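Local coordinates for protein NAD(P)H-FMN oxidoreductase (Bacillus subtilis, PDB 5LVA) that binds flavin mononucleotide in a flavodoxin-like fold and probably passes electrons from NAD(P)H to flavin or quinone acceptors, at residues A[3-8]-A[168-173]; A[15-20]-A[157-162]; A[107-112]-A[118-123]. One frame throughout, in Å; residues are numbered along the deposited sequence.

Interaction 1: residues A[3-8]-A[168-173]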
loop_
_atom_site.group_PDB
_atom_site.type_symbol
_atom_site.label_atom_id
_atom_site.label_comp_id
_atom_site.label_asym_id
_atom_site.label_seq_id
_atom_site.Cartn_x
_atom_site.Cartn_y
_atom_site.Cartn_z
ATOM N N VAL A 3 2.229 -9.759 -8.543
ATOM C CA VAL A 3 2.104 -8.681 -7.584
ATOM C C VAL A 3 0.800 -7.918 -7.709
ATOM O O VAL A 3 0.519 -7.323 -8.736
ATOM C CB VAL A 3 3.262 -7.694 -7.724
ATOM C CG1 VAL A 3 3.153 -6.610 -6.685
ATOM C CG2 VAL A 3 4.598 -8.419 -7.616
ATOM N N LEU A 4 0.013 -7.930 -6.641
ATOM C CA LEU A 4 -1.233 -7.186 -6.582
ATOM C C LEU A 4 -1.001 -5.825 -5.925
ATOM O O LEU A 4 -0.591 -5.759 -4.776
ATOM C CB LEU A 4 -2.281 -7.992 -5.821
ATOM C CG LEU A 4 -3.688 -7.428 -5.659
ATOM C CD1 LEU A 4 -4.400 -7.301 -6.996
ATOM C CD2 LEU A 4 -4.477 -8.306 -4.730
ATOM N N VAL A 5 -1.220 -4.740 -6.661
ATOM C CA VAL A 5 -1.059 -3.404 -6.102
ATOM C C VAL A 5 -2.415 -2.790 -5.872
ATOM O O VAL A 5 -3.103 -2.410 -6.818
ATOM C CB VAL A 5 -0.246 -2.446 -7.012
ATOM C CG1 VAL A 5 -0.095 -1.088 -6.352
ATOM C CG2 VAL A 5 1.119 -3.015 -7.352
ATOM N N LEU A 6 -2.802 -2.686 -4.611
ATOM C CA LEU A 6 -4.056 -2.055 -4.265
ATOM C C LEU A 6 -3.836 -0.583 -3.957
ATOM O O LEU A 6 -3.306 -0.249 -2.913
ATOM C CB LEU A 6 -4.688 -2.773 -3.082
ATOM C CG LEU A 6 -4.754 -4.293 -3.249
ATOM C CD1 LEU A 6 -5.297 -4.960 -2.008
ATOM C CD2 LEU A 6 -5.620 -4.620 -4.427
ATOM N N ALA A 7 -4.237 0.300 -4.872
ATOM C CA ALA A 7 -4.017 1.731 -4.678
ATOM C C ALA A 7 -5.228 2.381 -4.050
ATOM O O ALA A 7 -6.343 2.190 -4.508
ATOM C CB ALA A 7 -3.671 2.398 -5.979
ATOM N N PHE A 8 -4.999 3.142 -2.984
ATOM C CA PHE A 8 -6.079 3.808 -2.276
ATOM C C PHE A 8 -5.885 5.320 -2.252
ATOM O O PHE A 8 -5.249 5.867 -1.355
ATOM C CB PHE A 8 -6.203 3.290 -0.843
ATOM C CG PHE A 8 -6.624 1.846 -0.732
ATOM C CD1 PHE A 8 -5.693 0.826 -0.828
ATOM C CD2 PHE A 8 -7.942 1.516 -0.472
ATOM C CE1 PHE A 8 -6.065 -0.493 -0.699
ATOM C CE2 PHE A 8 -8.319 0.193 -0.343
ATOM C CZ PHE A 8 -7.380 -0.814 -0.461
ATOM N N GLU A 168 11.216 -0.136 -8.784
ATOM C CA GLU A 168 12.229 -1.117 -8.474
ATOM C C GLU A 168 11.922 -1.807 -7.149
ATOM O O GLU A 168 12.125 -3.009 -7.000
ATOM C CB GLU A 168 13.610 -0.482 -8.427
ATOM C CG GLU A 168 14.667 -1.473 -8.009
ATOM C CD GLU A 168 16.060 -0.902 -8.015
ATOM O OE1 GLU A 168 16.290 0.101 -8.729
ATOM O OE2 GLU A 168 16.926 -1.468 -7.313
ATOM N N HIS A 169 11.417 -1.037 -6.195
ATOM C CA HIS A 169 11.159 -1.553 -4.863
ATOM C C HIS A 169 10.014 -2.547 -4.843
ATOM O O HIS A 169 10.085 -3.572 -4.187
ATOM C CB HIS A 169 10.852 -0.414 -3.904
ATOM C CG HIS A 169 10.983 -0.800 -2.468
ATOM N ND1 HIS A 169 9.939 -1.317 -1.738
ATOM C CD2 HIS A 169 12.048 -0.765 -1.632
ATOM C CE1 HIS A 169 10.345 -1.568 -0.509
ATOM N NE2 HIS A 169 11.622 -1.241 -0.421
ATOM N N VAL A 170 8.958 -2.225 -5.568
ATOM C CA VAL A 170 7.775 -3.064 -5.637
ATOM C C VAL A 170 8.074 -4.393 -6.332
ATOM O O VAL A 170 7.422 -5.392 -6.078
ATOM C CB VAL A 170 6.628 -2.310 -6.364
ATOM C CG1 VAL A 170 5.507 -3.245 -6.754
ATOM C CG2 VAL A 170 6.107 -1.194 -5.482
ATOM N N LEU A 171 9.088 -4.406 -7.187
ATOM C CA LEU A 171 9.414 -5.589 -7.976
ATOM C C LEU A 171 10.611 -6.328 -7.404
ATOM O O LEU A 171 10.913 -7.447 -7.802
ATOM C CB LEU A 171 9.685 -5.191 -9.425
ATOM C CG LEU A 171 8.506 -4.578 -10.185
ATOM C CD1 LEU A 171 8.960 -4.039 -11.531
ATOM C CD2 LEU A 171 7.428 -5.612 -10.376
ATOM N N LYS A 172 11.286 -5.686 -6.465
ATOM C CA LYS A 172 12.454 -6.242 -5.790
ATOM C C LYS A 172 12.142 -7.535 -5.049
ATOM O O LYS A 172 11.060 -7.700 -4.494
ATOM C CB LYS A 172 13.008 -5.208 -4.813
ATOM C CG LYS A 172 14.388 -5.472 -4.291
ATOM C CD LYS A 172 14.665 -4.563 -3.113
ATOM C CE LYS A 172 16.120 -4.166 -3.046
ATOM N NZ LYS A 172 16.737 -4.695 -1.792
ATOM N N SER A 173 13.092 -8.457 -5.046
ATOM C CA SER A 173 12.947 -9.672 -4.258
ATOM C C SER A 173 13.772 -9.523 -2.974
ATOM O O SER A 173 14.871 -8.979 -2.996
ATOM C CB SER A 173 13.379 -10.895 -5.061
ATOM O OG SER A 173 14.775 -11.092 -4.939
#
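Val3 and Val170 meet methyl to methyl at a slant, CG1 of Val3 lying 4.1 Å from CG1 of Val170. In both residues the touching methyl is the branch extended away from the backbone nitrogen; in Val3 chi1 is -178°, which carries CG1 forward from the strand to the helix. Val5, two residues further along and on the same face of the strand, offers its other branch: its CG2 stands 4.4 Å from the same CG1 of Val170, so one methyl of the helix is served by two strand residues. The interface is wholly apolar, with no hydrogen bond across it. The branched CB suits Val3 and Val5 in a strand, while at Val170 it is the short apolar side chain that lets the helix lie close over the sheet. Leu171, in the last turn of helix 156-171, turns its end toward Val3 without touching it and packs on Ile31. The carbonyl oxygen of Lys172 accepts a hydrogen bond from NH2 of Arg59. Strand 3-7 runs inside the parallel sheet, hydrogen-bonded to strands 31-35 and 59-65; on its other face Leu6 packs against Trp78 of helix 73-82, so helices cover both faces, as in the three-layer sandwich of the flavodoxin-like fold.

Interaction 2: residues A[15-20]-A[157-162]. With FMN (flavin mononucleotide), chain C.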
loop_
_atom_site.group_PDB
_atom_site.type_symbol
_atom_site.label_atom_id
_atom_site.label_comp_id
_atom_site.label_asym_id
_atom_site.label_seq_id
_atom_site.Cartn_x
_atom_site.Cartn_y
_atom_site.Cartn_z
ATOM N N SER A 15 -4.527 13.245 -8.254
ATOM C CA SER A 15 -3.280 12.823 -7.620
ATOM C C SER A 15 -2.083 13.261 -8.432
ATOM O O SER A 15 -2.123 13.216 -9.652
ATOM C CB SER A 15 -3.250 11.295 -7.450
ATOM O OG SER A 15 -1.958 10.817 -7.097
ATOM N N VAL A 16 -1.016 13.671 -7.764
ATOM C CA VAL A 16 0.223 13.940 -8.465
ATOM C C VAL A 16 1.211 12.795 -8.295
ATOM O O VAL A 16 1.650 12.213 -9.281
ATOM C CB VAL A 16 0.864 15.264 -7.996
ATOM C CG1 VAL A 16 2.285 15.366 -8.466
ATOM C CG2 VAL A 16 0.071 16.430 -8.522
ATOM N N VAL A 17 1.542 12.467 -7.046
ATOM C CA VAL A 17 2.602 11.507 -6.743
ATOM C C VAL A 17 2.204 10.061 -7.002
ATOM O O VAL A 17 2.887 9.333 -7.718
ATOM C CB VAL A 17 3.051 11.612 -5.281
ATOM C CG1 VAL A 17 4.149 10.582 -4.986
ATOM C CG2 VAL A 17 3.522 13.013 -4.974
ATOM N N ASN A 18 1.100 9.643 -6.407
ATOM C CA ASN A 18 0.648 8.273 -6.546
ATOM C C ASN A 18 0.286 7.931 -7.968
ATOM O O ASN A 18 0.506 6.809 -8.419
ATOM C CB ASN A 18 -0.525 8.021 -5.623
ATOM C CG ASN A 18 -0.077 7.725 -4.215
ATOM O OD1 ASN A 18 0.295 6.600 -3.902
ATOM N ND2 ASN A 18 -0.079 8.736 -3.367
ATOM N N ARG A 19 -0.246 8.917 -8.679
ATOM C CA ARG A 19 -0.536 8.781 -10.099
ATOM C C ARG A 19 0.737 8.450 -10.889
ATOM O O ARG A 19 0.767 7.521 -11.694
ATOM C CB ARG A 19 -1.177 10.065 -10.611
ATOM C CG ARG A 19 -1.551 10.054 -12.064
ATOM C CD ARG A 19 -2.400 8.857 -12.392
ATOM N NE ARG A 19 -3.236 9.103 -13.557
ATOM C CZ ARG A 19 -4.174 8.268 -13.992
ATOM N NH1 ARG A 19 -4.383 7.117 -13.356
ATOM N NH2 ARG A 19 -4.895 8.576 -15.071
ATOM N N ALA A 20 1.793 9.209 -10.632
ATOM C CA ALA A 20 3.078 8.984 -11.278
ATOM C C ALA A 20 3.660 7.613 -10.953
ATOM O O ALA A 20 4.283 6.972 -11.797
ATOM C CB ALA A 20 4.054 10.057 -10.876
ATOM N N SER A 157 11.926 16.421 -11.312
ATOM C CA SER A 157 12.889 15.383 -11.616
ATOM C C SER A 157 12.971 14.412 -10.474
ATOM O O SER A 157 13.059 13.203 -10.682
ATOM C CB SER A 157 14.259 15.986 -11.907
ATOM O OG SER A 157 14.582 16.962 -10.937
ATOM N N GLU A 158 12.947 14.960 -9.266
ATOM C CA GLU A 158 12.934 14.175 -8.041
ATOM C C GLU A 158 11.769 13.198 -8.047
ATOM O O GLU A 158 11.921 12.031 -7.702
ATOM C CB GLU A 158 12.847 15.093 -6.831
ATOM C CG GLU A 158 14.077 15.953 -6.614
ATOM C CD GLU A 158 14.085 17.237 -7.425
ATOM O OE1 GLU A 158 13.207 17.412 -8.296
ATOM O OE2 GLU A 158 14.979 18.077 -7.180
ATOM N N LEU A 159 10.608 13.684 -8.469
ATOM C CA LEU A 159 9.425 12.847 -8.538
ATOM C C LEU A 159 9.611 11.731 -9.543
ATOM O O LEU A 159 9.121 10.621 -9.357
ATOM C CB LEU A 159 8.202 13.670 -8.899
ATOM C CG LEU A 159 6.944 12.827 -9.111
ATOM C CD1 LEU A 159 6.546 12.136 -7.822
ATOM C CD2 LEU A 159 5.787 13.654 -9.681
ATOM N N ALA A 160 10.337 12.017 -10.608
ATOM C CA ALA A 160 10.561 11.013 -11.622
ATOM C C ALA A 160 11.502 9.941 -11.089
ATOM O O ALA A 160 11.274 8.749 -11.275
ATOM C CB ALA A 160 11.116 11.646 -12.880
ATOM N N GLU A 161 12.561 10.370 -10.419
ATOM C CA GLU A 161 13.471 9.432 -9.779
ATOM C C GLU A 161 12.769 8.678 -8.639
ATOM O O GLU A 161 13.066 7.521 -8.365
ATOM C CB GLU A 161 14.710 10.158 -9.269
ATOM C CG GLU A 161 15.554 9.366 -8.286
ATOM C CD GLU A 161 16.388 8.263 -8.923
ATOM O OE1 GLU A 161 16.325 8.067 -10.151
ATOM O OE2 GLU A 161 17.127 7.591 -8.175
ATOM N N GLY A 162 11.818 9.331 -7.988
ATOM C CA GLY A 162 11.045 8.671 -6.961
ATOM C C GLY A 162 10.191 7.574 -7.550
ATOM O O GLY A 162 10.058 6.504 -6.969
HETATM N N1 FMN C . 1.639 14.276 4.938
HETATM C C2 FMN C . 2.426 13.827 5.981
HETATM O O2 FMN C . 3.648 13.813 5.874
HETATM N N3 FMN C . 1.859 13.380 7.147
HETATM C C4 FMN C . 0.502 13.384 7.301
HETATM O O4 FMN C . 0.039 12.970 8.358
HETATM C C4A FMN C . -0.306 13.843 6.255
HETATM N N5 FMN C . -1.671 13.854 6.381
HETATM C C5A FMN C . -2.472 14.300 5.358
HETATM C C6 FMN C . -3.849 14.294 5.519
HETATM C C7 FMN C . -4.686 14.720 4.510
HETATM C C7M FMN C . -6.176 14.698 4.722
HETATM C C8 FMN C . -4.123 15.171 3.315
HETATM C C8M FMN C . -4.990 15.642 2.187
HETATM C C9 FMN C . -2.742 15.178 3.158
HETATM C C9A FMN C . -1.908 14.735 4.170
HETATM N N10 FMN C . -0.526 14.739 4.029
HETATM C C10 FMN C . 0.269 14.287 5.071
HETATM C "C1'" FMN C . 0.107 15.169 2.735
HETATM C "C2'" FMN C . 0.043 13.891 1.861
HETATM O "O2'" FMN C . 0.745 12.811 2.467
HETATM C "C3'" FMN C . 0.422 14.060 0.380
HETATM O "O3'" FMN C . -0.557 14.917 -0.154
HETATM C "C4'" FMN C . 0.420 12.704 -0.351
HETATM O "O4'" FMN C . 1.291 11.843 0.316
HETATM C "C5'" FMN C . 0.870 12.616 -1.804
HETATM O "O5'" FMN C . -0.142 13.101 -2.645
HETATM P P FMN C . -0.670 12.488 -4.038
HETATM O O1P FMN C . -2.142 12.624 -3.894
HETATM O O2P FMN C . -0.109 13.306 -5.151
HETATM O O3P FMN C . -0.393 11.054 -4.314
#
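Leu159 reaches from helix 156-171 to the start of helix 17-23. Its CB points at that helix, and chi1 of 175° stretches CG away from its own backbone nitrogen, so these two carbons serve as a stalk and the methyls do the touching. CD1 lies 4.0 Å from CG1 of Val17, while CD2 touches both CG1 of Val16, at 4.1 Å, and CB of Ala20, at 4.2 Å. A forked leucine tip thus meets two successive valines and the small alanine one turn on.

The other side of segment 15-20 holds the flavin phosphate. This is the phosphate-binding loop of the flavodoxin-like fold, which follows the first strand and leads into the first helix, and whose backbone N-H groups turn to the anion. Val16 N (2.8 Å) and Val17 N (2.6 Å) both give hydrogen bonds to O2P; Asn18 N bonds O3P at 2.9 Å, and Asn18 ND2 binds O3P as well. The helix start would probably add a favourable field. Ser15 OG donates to O3P at 3.2 Å and accepts from Arg19 N. With an alanine here, O3P would probably lose one donor and the N-H of Arg19 its side-chain acceptor. Gln63 NE2 bonds Asn18 OD1, which helps set the amide's rotation, and His9, Ser106 and Tyr114 bind FMN too.

Interaction 3: residues A[107-112]-A[118-123]. With FMN (flavin mononucleotide), chain C.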
loop_
_atom_site.group_PDB
_atom_site.type_symbol
_atom_site.label_atom_id
_atom_site.label_comp_id
_atom_site.label_asym_id
_atom_site.label_seq_id
_atom_site.Cartn_x
_atom_site.Cartn_y
_atom_site.Cartn_z
ATOM N N ALA A 107 4.410 10.794 1.641
ATOM C CA ALA A 107 4.145 11.714 2.737
ATOM C C ALA A 107 4.549 13.124 2.370
ATOM O O ALA A 107 5.559 13.329 1.716
ATOM C CB ALA A 107 4.868 11.264 3.994
ATOM N N GLY A 108 3.748 14.094 2.795
ATOM C CA GLY A 108 4.019 15.487 2.507
ATOM C C GLY A 108 5.262 16.036 3.178
ATOM O O GLY A 108 6.019 16.795 2.579
ATOM N N ALA A 109 5.478 15.634 4.422
ATOM C CA ALA A 109 6.560 16.166 5.233
ATOM C C ALA A 109 7.918 15.608 4.805
ATOM O O ALA A 109 7.998 14.580 4.130
ATOM C CB ALA A 109 6.282 15.877 6.691
ATOM N N PRO A 110 9.002 16.294 5.183
ATOM C CA PRO A 110 10.313 15.780 4.803
ATOM C C PRO A 110 10.698 14.563 5.635
ATOM O O PRO A 110 10.093 14.326 6.673
ATOM C CB PRO A 110 11.250 16.949 5.098
ATOM C CG PRO A 110 10.375 18.095 5.434
ATOM C CD PRO A 110 9.114 17.542 5.943
ATOM N N GLU A 111 11.696 13.813 5.181
ATOM C CA GLU A 111 12.183 12.664 5.910
ATOM C C GLU A 111 12.707 13.044 7.304
ATOM O O GLU A 111 12.461 12.332 8.255
ATOM C CB GLU A 111 13.271 11.965 5.107
ATOM C CG GLU A 111 13.849 10.759 5.814
ATOM C CD GLU A 111 14.595 9.844 4.885
ATOM O OE1 GLU A 111 14.824 10.233 3.722
ATOM O OE2 GLU A 111 14.965 8.739 5.320
ATOM N N GLU A 112 13.404 14.179 7.399
ATOM C CA GLU A 112 13.897 14.750 8.650
ATOM C C GLU A 112 12.831 14.837 9.731
ATOM O O GLU A 112 13.145 14.800 10.912
ATOM C CB GLU A 112 14.469 16.161 8.401
ATOM C CG GLU A 112 15.980 16.375 8.655
ATOM C CD GLU A 112 16.422 16.258 10.131
ATOM O OE1 GLU A 112 16.068 17.139 10.956
ATOM O OE2 GLU A 112 17.181 15.316 10.456
ATOM N N GLY A 118 12.927 15.015 15.422
ATOM C CA GLY A 118 12.318 15.663 14.277
ATOM C C GLY A 118 10.913 16.153 14.577
ATOM O O GLY A 118 10.338 15.795 15.594
ATOM N N SER A 119 10.356 16.957 13.680
ATOM C CA SER A 119 9.123 17.677 13.961
ATOM C C SER A 119 7.896 16.772 14.086
ATOM O O SER A 119 6.915 17.136 14.734
ATOM C CB SER A 119 8.885 18.742 12.889
ATOM O OG SER A 119 8.667 18.171 11.619
ATOM N N ASN A 120 7.948 15.597 13.475
ATOM C CA ASN A 120 6.876 14.627 13.667
ATOM C C ASN A 120 7.226 13.534 14.679
ATOM O O ASN A 120 6.372 12.724 15.022
ATOM C CB ASN A 120 6.475 14.010 12.331
ATOM C CG ASN A 120 5.563 14.912 11.539
ATOM O OD1 ASN A 120 4.844 15.733 12.101
ATOM N ND2 ASN A 120 5.594 14.771 10.224
ATOM N N HIS A 121 8.473 13.529 15.147
ATOM C CA HIS A 121 8.889 12.819 16.361
ATOM C C HIS A 121 9.006 11.298 16.272
ATOM O O HIS A 121 9.643 10.687 17.116
ATOM C CB HIS A 121 7.943 13.145 17.509
ATOM C CG HIS A 121 7.876 14.600 17.833
ATOM N ND1 HIS A 121 8.928 15.286 18.395
ATOM C CD2 HIS A 121 6.879 15.499 17.667
ATOM C CE1 HIS A 121 8.585 16.549 18.563
ATOM N NE2 HIS A 121 7.344 16.703 18.134
ATOM N N TYR A 122 8.396 10.684 15.269
ATOM C CA TYR A 122 8.409 9.234 15.166
ATOM C C TYR A 122 8.842 8.764 13.772
ATOM O O TYR A 122 8.469 9.358 12.769
ATOM C CB TYR A 122 7.020 8.680 15.524
ATOM C CG TYR A 122 6.406 9.329 16.757
ATOM C CD1 TYR A 122 6.914 9.081 18.036
ATOM C CD2 TYR A 122 5.321 10.177 16.647
ATOM C CE1 TYR A 122 6.361 9.670 19.158
ATOM C CE2 TYR A 122 4.756 10.768 17.759
ATOM C CZ TYR A 122 5.281 10.516 19.012
ATOM O OH TYR A 122 4.712 11.111 20.113
ATOM N N ALA A 123 9.632 7.703 13.710
ATOM C CA ALA A 123 10.011 7.115 12.427
ATOM C C ALA A 123 8.797 6.514 11.735
ATOM O O ALA A 123 7.839 6.114 12.395
ATOM C CB ALA A 123 11.084 6.057 12.624
HETATM N N1 FMN C . 1.639 14.276 4.938
HETATM C C2 FMN C . 2.426 13.827 5.981
HETATM O O2 FMN C . 3.648 13.813 5.874
HETATM N N3 FMN C . 1.859 13.380 7.147
HETATM C C4 FMN C . 0.502 13.384 7.301
HETATM O O4 FMN C . 0.039 12.970 8.358
HETATM C C4A FMN C . -0.306 13.843 6.255
HETATM N N5 FMN C . -1.671 13.854 6.381
HETATM C C5A FMN C . -2.472 14.300 5.358
HETATM C C6 FMN C . -3.849 14.294 5.519
HETATM C C7 FMN C . -4.686 14.720 4.510
HETATM C C7M FMN C . -6.176 14.698 4.722
HETATM C C8 FMN C . -4.123 15.171 3.315
HETATM C C8M FMN C . -4.990 15.642 2.187
HETATM C C9 FMN C . -2.742 15.178 3.158
HETATM C C9A FMN C . -1.908 14.735 4.170
HETATM N N10 FMN C . -0.526 14.739 4.029
HETATM C C10 FMN C . 0.269 14.287 5.071
HETATM C "C1'" FMN C . 0.107 15.169 2.735
HETATM C "C2'" FMN C . 0.043 13.891 1.861
HETATM O "O2'" FMN C . 0.745 12.811 2.467
HETATM C "C3'" FMN C . 0.422 14.060 0.380
HETATM O "O3'" FMN C . -0.557 14.917 -0.154
HETATM C "C4'" FMN C . 0.420 12.704 -0.351
HETATM O "O4'" FMN C . 1.291 11.843 0.316
HETATM C "C5'" FMN C . 0.870 12.616 -1.804
HETATM O "O5'" FMN C . -0.142 13.101 -2.645
HETATM P P FMN C . -0.670 12.488 -4.038
HETATM O O1P FMN C . -2.142 12.624 -3.894
HETATM O O2P FMN C . -0.109 13.306 -5.151
HETATM O O3P FMN C . -0.393 11.054 -4.314
#
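Ala109 and Asn120 supply the side-chain meeting of this contact: the methyl CB of Ala109 lies 3.8 Å from ND2 of Asn120. The amide is delivered there by chi1 of -80°, which sets CG opposite the carbonyl carbon and swings the group toward the flavin side of the loop. Its other end, OD1, is hydrogen-bonded to the hydroxyl of Tyr69, a residue that itself binds FMN, which helps to set the amide's rotation from outside the two segments. The same methyl of Ala109 also sits 3.4 Å from O2 of the flavin, and a side chain this small lets the backbone come close to the ring. Ala109 N gives O2 a nearly straight hydrogen bond of 3.0 Å (169°), and Gly108 N gives N1 another of 3.0 Å, with a weak one to O2' besides. Glycine is suited to position 108, since a CB there would probably run into C1' of FMN.

A second close approach is made by backbone alone. CA of Gly118 points a C-H at the carbonyl oxygen of Glu112, 3.6 Å away, and a CB on Gly118 would probably run into that oxygen. Gly118 opens a type I turn that ends at His121.

Away from these two spots the contact thins out toward solvent. The exposed Glu112 carboxylate and the Ser119 hydroxyl make no bond across it, as suits polar groups that water can serve. Both segments lie in the loop between strand 100-106 and helix 124-127. Asn120 bonds Ala113 through the backbone within that loop, while Ala107 and Ala109 bond Phe148, Gln150 and Ala151, at and just beyond the end of edge strand 141-148.

Overall arrangement
Interaction 1 is the buried member of the set, valine methyls joining an inner strand of the sheet to the C-terminal helix. Interaction 2 uses the same helix 156-171, nearer its beginning, and is partly buried: apolar packing on one side, phosphate-binding amides on the other. Interaction 3 is a surface contact within a single loop, where backbone atoms, an alanine methyl and an asparagine amide meet. The centres of interactions 2 and 3 are 19 Å apart, yet both touch FMN, one at the phosphate and the other at the isoalloxazine pyrimidine edge and ribityl chain. Along the chain, 107-123 is nested inside 15-162, which is itself nested inside 3-173.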